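Side-chain contacts in beta-lactamase (Serratia marcescens, PDB 5GWA), which probably hydrolyses beta-lactam antibiotics to substituted beta-amino acids, as a class A beta-lactamase that confers antibiotic resistance: residues Tyr43-Thr48 / Lys139-Lys144; Arg121-Gly124 / Lys128-Asn131; Ile143-Glu148 / Trp154-Thr159. One frame throughout, in Å; residues are numbered along the deposited sequence.

Contact 1 is buried near the centre of the chain. Contacts 2 and 3 lie farther out and are only partly buried. Contacts 1 and 3 share Ile143 and Lys144, and both hold residues of the avibactam pocket. Contact 2 joins helices 113-123 and 126-135, away from that pocket. His130 of contact 2 nevertheless hydrogen-bonds to the backbone N of Ile143, so all three contacts meet at that residue. No hydrogen bond crosses between the two segments of any contact. Contact 1 relies on one methionine methyl, whereas contact 2 mixes a valine pair with a lysine, sulfate and sodium. Contact 3 sets an alanine methyl on a valine and the aliphatic start of a lysine against threonine oxygens.

Contact 1. Residues Tyr43-Thr48 / Lys139-Lys144. With NXL ((2S,5R)-1-formyl-5-[(sulfooxy)amino]piperidine-2-carboxamide), chain B.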
loop_
_atom_site.group_PDB
_atom_site.type_symbol
_atom_site.label_atom_id
_atom_site.label_comp_id
_atom_site.label_asym_id
_atom_site.label_seq_id
_atom_site.Cartn_x
_atom_site.Cartn_y
_atom_site.Cartn_z
ATOM N N TYR A 43 -19.263 -13.251 -1.296
ATOM C CA TYR A 43 -18.214 -12.674 -0.499
ATOM C C TYR A 43 -17.279 -11.865 -1.383
ATOM O O TYR A 43 -16.921 -12.289 -2.452
ATOM C CB TYR A 43 -17.435 -13.834 0.129
ATOM C CG TYR A 43 -18.258 -14.609 1.124
ATOM C CD1 TYR A 43 -18.302 -14.228 2.443
ATOM C CD2 TYR A 43 -19.000 -15.699 0.743
ATOM C CE1 TYR A 43 -19.128 -14.865 3.337
ATOM C CE2 TYR A 43 -19.839 -16.350 1.619
ATOM C CZ TYR A 43 -19.884 -15.939 2.927
ATOM O OH TYR A 43 -20.691 -16.598 3.825
ATOM N N PRO A 44 -16.824 -10.712 -0.903
ATOM C CA PRO A 44 -15.885 -9.943 -1.671
ATOM C C PRO A 44 -14.519 -10.610 -1.672
ATOM O O PRO A 44 -14.020 -11.016 -0.618
ATOM C CB PRO A 44 -15.877 -8.594 -0.955
ATOM C CG PRO A 44 -16.289 -8.910 0.441
ATOM C CD PRO A 44 -17.259 -10.035 0.328
ATOM N N MET A 45 -13.965 -10.774 -2.859
ATOM C CA MET A 45 -12.725 -11.548 -3.018
ATOM C C MET A 45 -11.459 -10.783 -2.573
ATOM O O MET A 45 -10.469 -11.420 -2.150
ATOM C CB MET A 45 -12.557 -12.003 -4.466
ATOM C CG MET A 45 -13.510 -13.087 -4.849
ATOM S SD MET A 45 -13.152 -13.815 -6.447
ATOM C CE MET A 45 -13.785 -12.572 -7.553
ATOM N N GLN A 46 -11.453 -9.463 -2.775
ATOM C CA GLN A 46 -10.260 -8.601 -2.726
ATOM C C GLN A 46 -9.124 -9.317 -3.444
ATOM O O GLN A 46 -9.361 -9.862 -4.529
ATOM C CB GLN A 46 -9.923 -8.255 -1.305
ATOM C CG GLN A 46 -10.751 -7.141 -0.729
ATOM C CD GLN A 46 -10.428 -5.797 -1.333
ATOM O OE1 GLN A 46 -9.531 -5.660 -2.161
ATOM N NE2 GLN A 46 -11.219 -4.771 -0.949
ATOM N N SER A 47 -7.957 -9.425 -2.836
ATOM C CA SER A 47 -6.774 -9.854 -3.580
ATOM C C SER A 47 -6.791 -11.331 -3.953
ATOM O O SER A 47 -5.968 -11.733 -4.786
ATOM C CB SER A 47 -5.472 -9.588 -2.831
ATOM O OG SER A 47 -5.138 -8.199 -2.759
ATOM N N THR A 48 -7.745 -12.120 -3.445
ATOM C CA THR A 48 -7.787 -13.526 -3.799
ATOM C C THR A 48 -8.059 -13.721 -5.288
ATOM O O THR A 48 -7.593 -14.695 -5.849
ATOM C CB THR A 48 -8.790 -14.359 -2.977
ATOM O OG1 THR A 48 -10.116 -13.906 -3.242
ATOM C CG2 THR A 48 -8.461 -14.263 -1.473
ATOM N N LYS A 139 -19.228 -21.787 -11.866
ATOM C CA LYS A 139 -20.200 -20.720 -11.743
ATOM C C LYS A 139 -19.927 -19.933 -10.453
ATOM O O LYS A 139 -19.133 -20.374 -9.613
ATOM C CB LYS A 139 -21.621 -21.274 -11.720
ATOM C CG LYS A 139 -22.024 -22.022 -12.985
ATOM C CD LYS A 139 -23.522 -22.261 -13.004
ATOM C CE LYS A 139 -24.001 -22.618 -14.395
ATOM N NZ LYS A 139 -23.875 -24.080 -14.604
ATOM N N ASN A 140 -20.625 -18.824 -10.289
ATOM C CA ASN A 140 -20.666 -18.096 -8.993
ATOM C C ASN A 140 -19.356 -17.425 -8.658
ATOM O O ASN A 140 -19.035 -17.231 -7.469
ATOM C CB ASN A 140 -21.125 -18.969 -7.847
ATOM C CG ASN A 140 -22.630 -19.127 -7.816
ATOM O OD1 ASN A 140 -23.363 -18.299 -8.371
ATOM N ND2 ASN A 140 -23.078 -20.233 -7.318
ATOM N N ILE A 141 -18.682 -16.931 -9.688
ATOM C CA ILE A 141 -17.569 -16.007 -9.531
ATOM C C ILE A 141 -17.818 -14.809 -10.437
ATOM O O ILE A 141 -18.103 -14.993 -11.635
ATOM C CB ILE A 141 -16.216 -16.662 -9.896
ATOM C CG1 ILE A 141 -15.961 -17.889 -9.011
ATOM C CG2 ILE A 141 -15.062 -15.667 -9.732
ATOM C CD1 ILE A 141 -14.748 -18.714 -9.338
ATOM N N SER A 142 -17.621 -13.611 -9.899
ATOM C CA SER A 142 -17.823 -12.368 -10.639
ATOM C C SER A 142 -16.553 -11.545 -10.583
ATOM O O SER A 142 -16.119 -11.152 -9.498
ATOM C CB SER A 142 -18.988 -11.584 -10.061
ATOM O OG SER A 142 -19.096 -10.300 -10.654
ATOM N N ILE A 143 -15.976 -11.262 -11.747
ATOM C CA ILE A 143 -14.775 -10.421 -11.839
ATOM C C ILE A 143 -15.124 -9.199 -12.678
ATOM O O ILE A 143 -15.327 -9.309 -13.912
ATOM C CB ILE A 143 -13.569 -11.212 -12.371
ATOM C CG1 ILE A 143 -13.220 -12.351 -11.392
ATOM C CG2 ILE A 143 -12.368 -10.315 -12.673
ATOM C CD1 ILE A 143 -12.295 -13.417 -11.918
ATOM N N LYS A 144 -15.104 -8.042 -12.017
ATOM C CA LYS A 144 -15.639 -6.816 -12.591
ATOM C C LYS A 144 -14.708 -5.609 -12.487
ATOM O O LYS A 144 -14.944 -4.614 -13.149
ATOM C CB LYS A 144 -16.963 -6.510 -11.946
ATOM C CG LYS A 144 -18.027 -7.563 -12.219
ATOM C CD LYS A 144 -18.482 -7.621 -13.652
ATOM C CE LYS A 144 -19.282 -8.905 -13.883
ATOM N NZ LYS A 144 -19.927 -8.902 -15.224
HETATM O OAC NXL B . -6.549 -7.993 -0.983
HETATM C CAN NXL B . -5.549 -7.574 -1.556
HETATM N N NXL B . -4.949 -6.505 -1.277
HETATM C CAJ NXL B . -3.618 -6.233 -1.778
HETATM C CA NXL B . -5.526 -5.594 -0.297
HETATM C C NXL B . -5.945 -4.266 -0.828
HETATM O O NXL B . -5.684 -3.919 -1.966
HETATM N NAA NXL B . -6.491 -3.448 0.075
HETATM C CB NXL B . -4.547 -5.417 0.835
HETATM C CAH NXL B . -3.138 -5.142 0.367
HETATM C CAO NXL B . -2.651 -6.195 -0.619
HETATM N NAK NXL B . -2.407 -7.550 -0.081
HETATM O OAL NXL B . -3.042 -7.867 1.027
HETATM S SAR NXL B . -3.226 -9.369 1.265
HETATM O OAD NXL B . -2.146 -9.704 2.140
HETATM O OAE NXL B . -4.386 -9.770 1.980
HETATM O OAG NXL B . -3.462 -9.973 -0.233
#
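Met45 and Ile143 have the nearest CA atoms of the two segments, 9.1 Å apart, and no hydrogen bond joins Tyr43-Thr48 to Lys139-Lys144. The side chain of Met45 spans the gap. It is extended through chi2 (-171°) and then bends at chi3 (-77°), which brings the methyl CE to the other segment. CE of Met45 rests 3.4 Å from the backbone O of Ser142. The same methyl meets Ile143 CG1 at 3.9 Å, where the two side chains cross at about a right angle. On Ile141 it touches the CG2 branch, with Met45 CE and Ile141 CG2 4.0 Å apart. His52 of helix 49-63 packs against all three of these apolar residues. The hydroxyl of Ser142 takes no part and hydrogen-bonds to Thr159 O.

Strands 43-44 and 141-142 are the outer members of a small antiparallel sheet, with strand 161-162 between them. Beyond strand 43-44 the chain turns into the SxxK motif of the serine beta-lactamases, formed here by Ser47 and Lys50. Met45 O accepts two bonds in this turn. Thr48 OG1 reaches Met45 O at 2.7 Å, and Thr48 N reaches Met45 O at 3.1 Å, both from the same face of the carbonyl plane. Ser47 carries the inhibitor: its OG is covalently bonded to CAN of avibactam. Ser47 N gives a weak, bent bond to avibactam OAC (2.7 Å, 127° at the hydrogen), consistent with one arm of the oxyanion hole. Ser47 OG also has Lys50 NZ as a hydrogen-bond partner.

Contact 2. Residues Arg121-Gly124 / Lys128-Asn131. With NA (sodium ion), chain P; SO4 (sulfate ion), chain F.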
loop_
_atom_site.group_PDB
_atom_site.type_symbol
_atom_site.label_atom_id
_atom_site.label_comp_id
_atom_site.label_asym_id
_atom_site.label_seq_id
_atom_site.Cartn_x
_atom_site.Cartn_y
_atom_site.Cartn_z
ATOM N N ARG A 121 -4.459 -5.497 -17.738
ATOM C CA ARG A 121 -4.318 -4.823 -19.037
ATOM C C ARG A 121 -3.729 -5.722 -20.109
ATOM O O ARG A 121 -4.295 -5.788 -21.243
ATOM C CB ARG A 121 -3.577 -3.504 -18.881
ATOM C CG ARG A 121 -4.478 -2.448 -18.230
ATOM C CD ARG A 121 -3.881 -1.043 -18.218
ATOM N NE ARG A 121 -2.714 -0.951 -17.341
ATOM C CZ ARG A 121 -2.767 -0.720 -16.032
ATOM N NH1 ARG A 121 -3.937 -0.548 -15.435
ATOM N NH2 ARG A 121 -1.641 -0.601 -15.333
ATOM N N PHE A 122 -2.704 -6.483 -19.754
ATOM C CA PHE A 122 -2.079 -7.449 -20.671
ATOM C C PHE A 122 -3.077 -8.487 -21.175
ATOM O O PHE A 122 -3.153 -8.758 -22.378
ATOM C CB PHE A 122 -0.884 -8.129 -20.009
ATOM C CG PHE A 122 -0.328 -9.252 -20.818
ATOM C CD1 PHE A 122 0.341 -8.996 -22.008
ATOM C CD2 PHE A 122 -0.641 -10.542 -20.504
ATOM C CE1 PHE A 122 0.731 -10.034 -22.823
ATOM C CE2 PHE A 122 -0.224 -11.588 -21.281
ATOM C CZ PHE A 122 0.471 -11.327 -22.452
ATOM N N VAL A 123 -3.894 -9.029 -20.281
ATOM C CA VAL A 123 -4.757 -10.163 -20.626
ATOM C C VAL A 123 -6.022 -9.700 -21.330
ATOM O O VAL A 123 -6.722 -10.533 -21.947
ATOM C CB VAL A 123 -5.072 -10.987 -19.351
ATOM C CG1 VAL A 123 -6.195 -10.337 -18.545
ATOM C CG2 VAL A 123 -5.332 -12.448 -19.673
ATOM N N GLY A 124 -6.309 -8.401 -21.276
ATOM C CA GLY A 124 -7.405 -7.789 -22.017
ATOM C C GLY A 124 -8.604 -7.339 -21.204
ATOM O O GLY A 124 -9.588 -6.846 -21.766
ATOM N N LYS A 128 -12.411 -10.304 -19.698
ATOM C CA LYS A 128 -11.697 -11.458 -20.236
ATOM C C LYS A 128 -11.488 -12.492 -19.135
ATOM O O LYS A 128 -11.637 -13.696 -19.348
ATOM C CB LYS A 128 -10.348 -11.039 -20.825
ATOM C CG LYS A 128 -9.515 -12.188 -21.368
ATOM C CD LYS A 128 -9.984 -12.519 -22.768
ATOM C CE LYS A 128 -9.910 -11.298 -23.671
ATOM N NZ LYS A 128 -10.470 -11.574 -25.029
ATOM N N VAL A 129 -11.127 -12.029 -17.940
ATOM C CA VAL A 129 -10.779 -12.973 -16.902
ATOM C C VAL A 129 -12.042 -13.622 -16.316
ATOM O O VAL A 129 -12.093 -14.823 -16.084
ATOM C CB VAL A 129 -9.973 -12.263 -15.781
ATOM C CG1 VAL A 129 -9.689 -13.257 -14.665
ATOM C CG2 VAL A 129 -8.676 -11.695 -16.355
ATOM N N HIS A 130 -13.094 -12.824 -16.191
ATOM C CA HIS A 130 -14.410 -13.280 -15.787
ATOM C C HIS A 130 -14.883 -14.384 -16.714
ATOM O O HIS A 130 -15.349 -15.416 -16.261
ATOM C CB HIS A 130 -15.371 -12.112 -15.831
ATOM C CG HIS A 130 -16.784 -12.485 -15.547
ATOM N ND1 HIS A 130 -17.297 -12.532 -14.267
ATOM C CD2 HIS A 130 -17.743 -13.000 -16.348
ATOM C CE1 HIS A 130 -18.555 -12.931 -14.310
ATOM N NE2 HIS A 130 -18.823 -13.298 -15.552
ATOM N N ASN A 131 -14.821 -14.136 -18.008
ATOM C CA ASN A 131 -15.263 -15.154 -18.969
ATOM C C ASN A 131 -14.405 -16.415 -18.941
ATOM O O ASN A 131 -14.916 -17.525 -19.047
ATOM C CB ASN A 131 -15.268 -14.566 -20.377
ATOM C CG ASN A 131 -16.368 -13.562 -20.575
ATOM O OD1 ASN A 131 -17.343 -13.556 -19.842
ATOM N ND2 ASN A 131 -16.284 -12.787 -21.660
HETATM NA NA NA P . -12.202 -7.602 -20.991
HETATM S S SO4 F . -13.770 -9.822 -24.210
HETATM O O1 SO4 F . -15.181 -10.267 -24.375
HETATM O O2 SO4 F . -13.230 -9.088 -25.381
HETATM O O3 SO4 F . -13.725 -8.888 -23.028
HETATM O O4 SO4 F . -12.937 -11.009 -23.955
HETATM O O HOH W 1 -13.270 -5.648 -19.244
#
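Lys128 folds over the backbone where helix 113-123 ends, and its CG lies 3.3 Å from Val123 O. Its CB also faces Gly124, with Lys128 CB 4.1 Å from Gly124 C. The lysine is modelled in two conformers. In the one described, the chain bends at chi2 (83°) and chi3 (57°), so the aliphatic part passes Val123 O before NZ reaches a sulfate. NZ of Lys128 gives a hydrogen bond of 2.7 Å to sulfate O4. The sulfate probably comes from the crystallisation liquor. Its O3 also binds a sodium ion, which is held by Gly124 O at 2.8 Å and by a water. The two ions thus link the helix end to Lys128.

Val129 points its CG2 branch at Val123. The methyls Val123 CG1 and Val129 CG2 meet at 3.6 Å, and the two side chains cross at about a right angle. This buried pair lies against helix 49-63, through Lys60 and Leu53. The next residue, His130, makes its bond with contact 1. Gly124 has a phi of 108° and is the C-prime residue of a Schellman motif, which closes helix 113-123 just before helix 126-135 begins.

Contact 3. Residues Ile143-Glu148 / Trp154-Thr159; sequences IKATEE and WNVQYT. With NA (sodium ion), chain Q.
Val156 O is gripped twice by Thr159, a residue that also touches Lys144. Thr159 OG1 donates to Val156 O at 2.7 Å, lying in the carbonyl plane with a C=O...donor angle of 152°. Thr159 N donates to the same Val156 O at 3.0 Å. The hydroxyl can turn back on its own loop because chi1 of 69° tucks OG1 in against both backbone neighbours of CA. OG1 of Thr159 also lies 3.7 Å from Lys144 CB. Lys144 runs its CG past Thr159 O at 3.5 Å, then bends at chi2, and its amine heads off from Thr159. Next to it, the methyl CB of Ala145 meets the CG1 branch of Val156 at 3.5 Å.

Within Trp154-Thr159, Gln157 folds back on Trp154. Gln157 NE2 gives a nearly straight bond to Trp154 O (3.0 Å, 166°). The same nitrogen sits 3.5 Å above the plane of the Trp154 ring, over its centre. Trp154 O also binds a sodium ion, together with Met150 O, Ala153 O and a water. Gln157 OE1 takes a bond from Gln46 NE2, next to the avibactam-bearing serine.

Both segments belong to the omega loop of class A beta-lactamases, which here carries Glu147 of the inhibitor pocket. Asp117 bonds to the backbone N of Glu147 and of Glu148 at the start of helix 147-151. The hydrogen bonds described to Val156 O and Trp154 O both come from within Trp154-Thr159, so between the two limbs of the loop the direct contact is one of alkyl groups and van der Waals approaches to Thr159 oxygens.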
loop_
_atom_site.group_PDB
_atom_site.type_symbol
_atom_site.label_atom_id
_atom_site.label_comp_id
_atom_site.label_asym_id
_atom_site.label_seq_id
_atom_site.Cartn_x
_atom_site.Cartn_y
_atom_site.Cartn_z
ATOM N N ILE A 143 -15.976 -11.262 -11.747
ATOM C CA ILE A 143 -14.775 -10.421 -11.839
ATOM C C ILE A 143 -15.124 -9.199 -12.678
ATOM O O ILE A 143 -15.327 -9.309 -13.912
ATOM C CB ILE A 143 -13.569 -11.212 -12.371
ATOM C CG1 ILE A 143 -13.220 -12.351 -11.392
ATOM C CG2 ILE A 143 -12.368 -10.315 -12.673
ATOM C CD1 ILE A 143 -12.295 -13.417 -11.918
ATOM N N LYS A 144 -15.104 -8.042 -12.017
ATOM C CA LYS A 144 -15.639 -6.816 -12.591
ATOM C C LYS A 144 -14.708 -5.609 -12.487
ATOM O O LYS A 144 -14.944 -4.614 -13.149
ATOM C CB LYS A 144 -16.963 -6.510 -11.946
ATOM C CG LYS A 144 -18.027 -7.563 -12.219
ATOM C CD LYS A 144 -18.482 -7.621 -13.652
ATOM C CE LYS A 144 -19.282 -8.905 -13.883
ATOM N NZ LYS A 144 -19.927 -8.902 -15.224
ATOM N N ALA A 145 -13.842 -5.585 -11.483
ATOM C CA ALA A 145 -13.137 -4.328 -11.184
ATOM C C ALA A 145 -11.670 -4.598 -10.926
ATOM O O ALA A 145 -11.312 -5.529 -10.232
ATOM C CB ALA A 145 -13.706 -3.654 -9.970
ATOM N N THR A 146 -10.839 -3.713 -11.422
ATOM C CA THR A 146 -9.402 -3.773 -11.192
ATOM C C THR A 146 -9.102 -3.261 -9.786
ATOM O O THR A 146 -9.991 -2.793 -9.086
ATOM C CB THR A 146 -8.644 -2.864 -12.165
ATOM O OG1 THR A 146 -9.078 -1.514 -11.969
ATOM C CG2 THR A 146 -8.868 -3.274 -13.609
ATOM N N GLU A 147 -7.846 -3.351 -9.373
ATOM C CA GLU A 147 -7.484 -2.808 -8.076
ATOM C C GLU A 147 -7.673 -1.311 -8.028
ATOM O O GLU A 147 -8.187 -0.798 -7.032
ATOM C CB GLU A 147 -6.040 -3.189 -7.696
ATOM C CG GLU A 147 -5.930 -4.654 -7.290
ATOM C CD GLU A 147 -6.508 -4.971 -5.931
ATOM O OE1 GLU A 147 -6.749 -4.033 -5.128
ATOM O OE2 GLU A 147 -6.658 -6.175 -5.569
ATOM N N GLU A 148 -7.288 -0.620 -9.078
ATOM C CA GLU A 148 -7.468 0.844 -9.118
ATOM C C GLU A 148 -8.938 1.204 -8.978
ATOM O O GLU A 148 -9.295 2.072 -8.181
ATOM C CB GLU A 148 -6.904 1.376 -10.398
ATOM C CG GLU A 148 -7.192 2.844 -10.667
ATOM C CD GLU A 148 -6.567 3.321 -11.969
ATOM O OE1 GLU A 148 -6.170 2.474 -12.799
ATOM O OE2 GLU A 148 -6.532 4.553 -12.198
ATOM N N TRP A 154 -15.706 2.507 -1.785
ATOM C CA TRP A 154 -15.879 1.414 -0.870
ATOM C C TRP A 154 -16.676 0.266 -1.451
ATOM O O TRP A 154 -16.286 -0.857 -1.310
ATOM C CB TRP A 154 -16.555 1.919 0.404
ATOM C CG TRP A 154 -16.895 0.848 1.362
ATOM C CD1 TRP A 154 -18.131 0.281 1.553
ATOM C CD2 TRP A 154 -16.008 0.170 2.259
ATOM N NE1 TRP A 154 -18.072 -0.665 2.531
ATOM C CE2 TRP A 154 -16.777 -0.774 2.970
ATOM C CE3 TRP A 154 -14.652 0.304 2.575
ATOM C CZ2 TRP A 154 -16.234 -1.585 3.960
ATOM C CZ3 TRP A 154 -14.104 -0.535 3.531
ATOM C CH2 TRP A 154 -14.900 -1.460 4.222
ATOM N N ASN A 155 -17.759 0.521 -2.178
ATOM C CA ASN A 155 -18.665 -0.528 -2.608
ATOM C C ASN A 155 -18.110 -1.392 -3.758
ATOM O O ASN A 155 -18.572 -2.509 -4.007
ATOM C CB ASN A 155 -19.989 0.112 -3.034
ATOM C CG ASN A 155 -20.895 -0.857 -3.733
ATOM O OD1 ASN A 155 -21.426 -1.781 -3.116
ATOM N ND2 ASN A 155 -21.013 -0.704 -5.044
ATOM N N VAL A 156 -17.134 -0.867 -4.489
ATOM C CA VAL A 156 -16.715 -1.520 -5.729
ATOM C C VAL A 156 -16.166 -2.936 -5.475
ATOM O O VAL A 156 -16.362 -3.858 -6.278
ATOM C CB VAL A 156 -15.680 -0.683 -6.486
ATOM C CG1 VAL A 156 -15.205 -1.421 -7.724
ATOM C CG2 VAL A 156 -16.255 0.686 -6.860
ATOM N N GLN A 157 -15.560 -3.138 -4.316
ATOM C CA GLN A 157 -15.066 -4.478 -3.940
ATOM C C GLN A 157 -16.134 -5.575 -3.944
ATOM O O GLN A 157 -15.834 -6.724 -4.171
ATOM C CB GLN A 157 -14.364 -4.472 -2.571
ATOM C CG GLN A 157 -15.269 -4.110 -1.400
ATOM C CD GLN A 157 -14.486 -3.816 -0.149
ATOM O OE1 GLN A 157 -13.783 -4.691 0.374
ATOM N NE2 GLN A 157 -14.764 -2.669 0.452
ATOM N N TYR A 158 -17.389 -5.226 -3.641
ATOM C CA TYR A 158 -18.425 -6.222 -3.593
ATOM C C TYR A 158 -18.807 -6.711 -5.009
ATOM O O TYR A 158 -19.461 -7.754 -5.142
ATOM C CB TYR A 158 -19.662 -5.720 -2.808
ATOM C CG TYR A 158 -19.399 -5.480 -1.334
ATOM C CD1 TYR A 158 -19.573 -6.491 -0.408
ATOM C CD2 TYR A 158 -19.002 -4.233 -0.890
ATOM C CE1 TYR A 158 -19.349 -6.268 0.956
ATOM C CE2 TYR A 158 -18.764 -3.997 0.444
ATOM C CZ TYR A 158 -18.922 -5.030 1.355
ATOM O OH TYR A 158 -18.716 -4.769 2.685
ATOM N N THR A 159 -18.402 -5.978 -6.054
ATOM C CA THR A 159 -18.656 -6.453 -7.409
ATOM C C THR A 159 -17.740 -7.578 -7.830
ATOM O O THR A 159 -18.008 -8.280 -8.814
ATOM C CB THR A 159 -18.621 -5.333 -8.465
ATOM O OG1 THR A 159 -17.290 -4.828 -8.634
ATOM C CG2 THR A 159 -19.529 -4.205 -8.067
HETATM NA NA NA Q . -13.841 -1.172 -2.903
HETATM O O HOH W 2 -11.670 -1.888 -1.359
#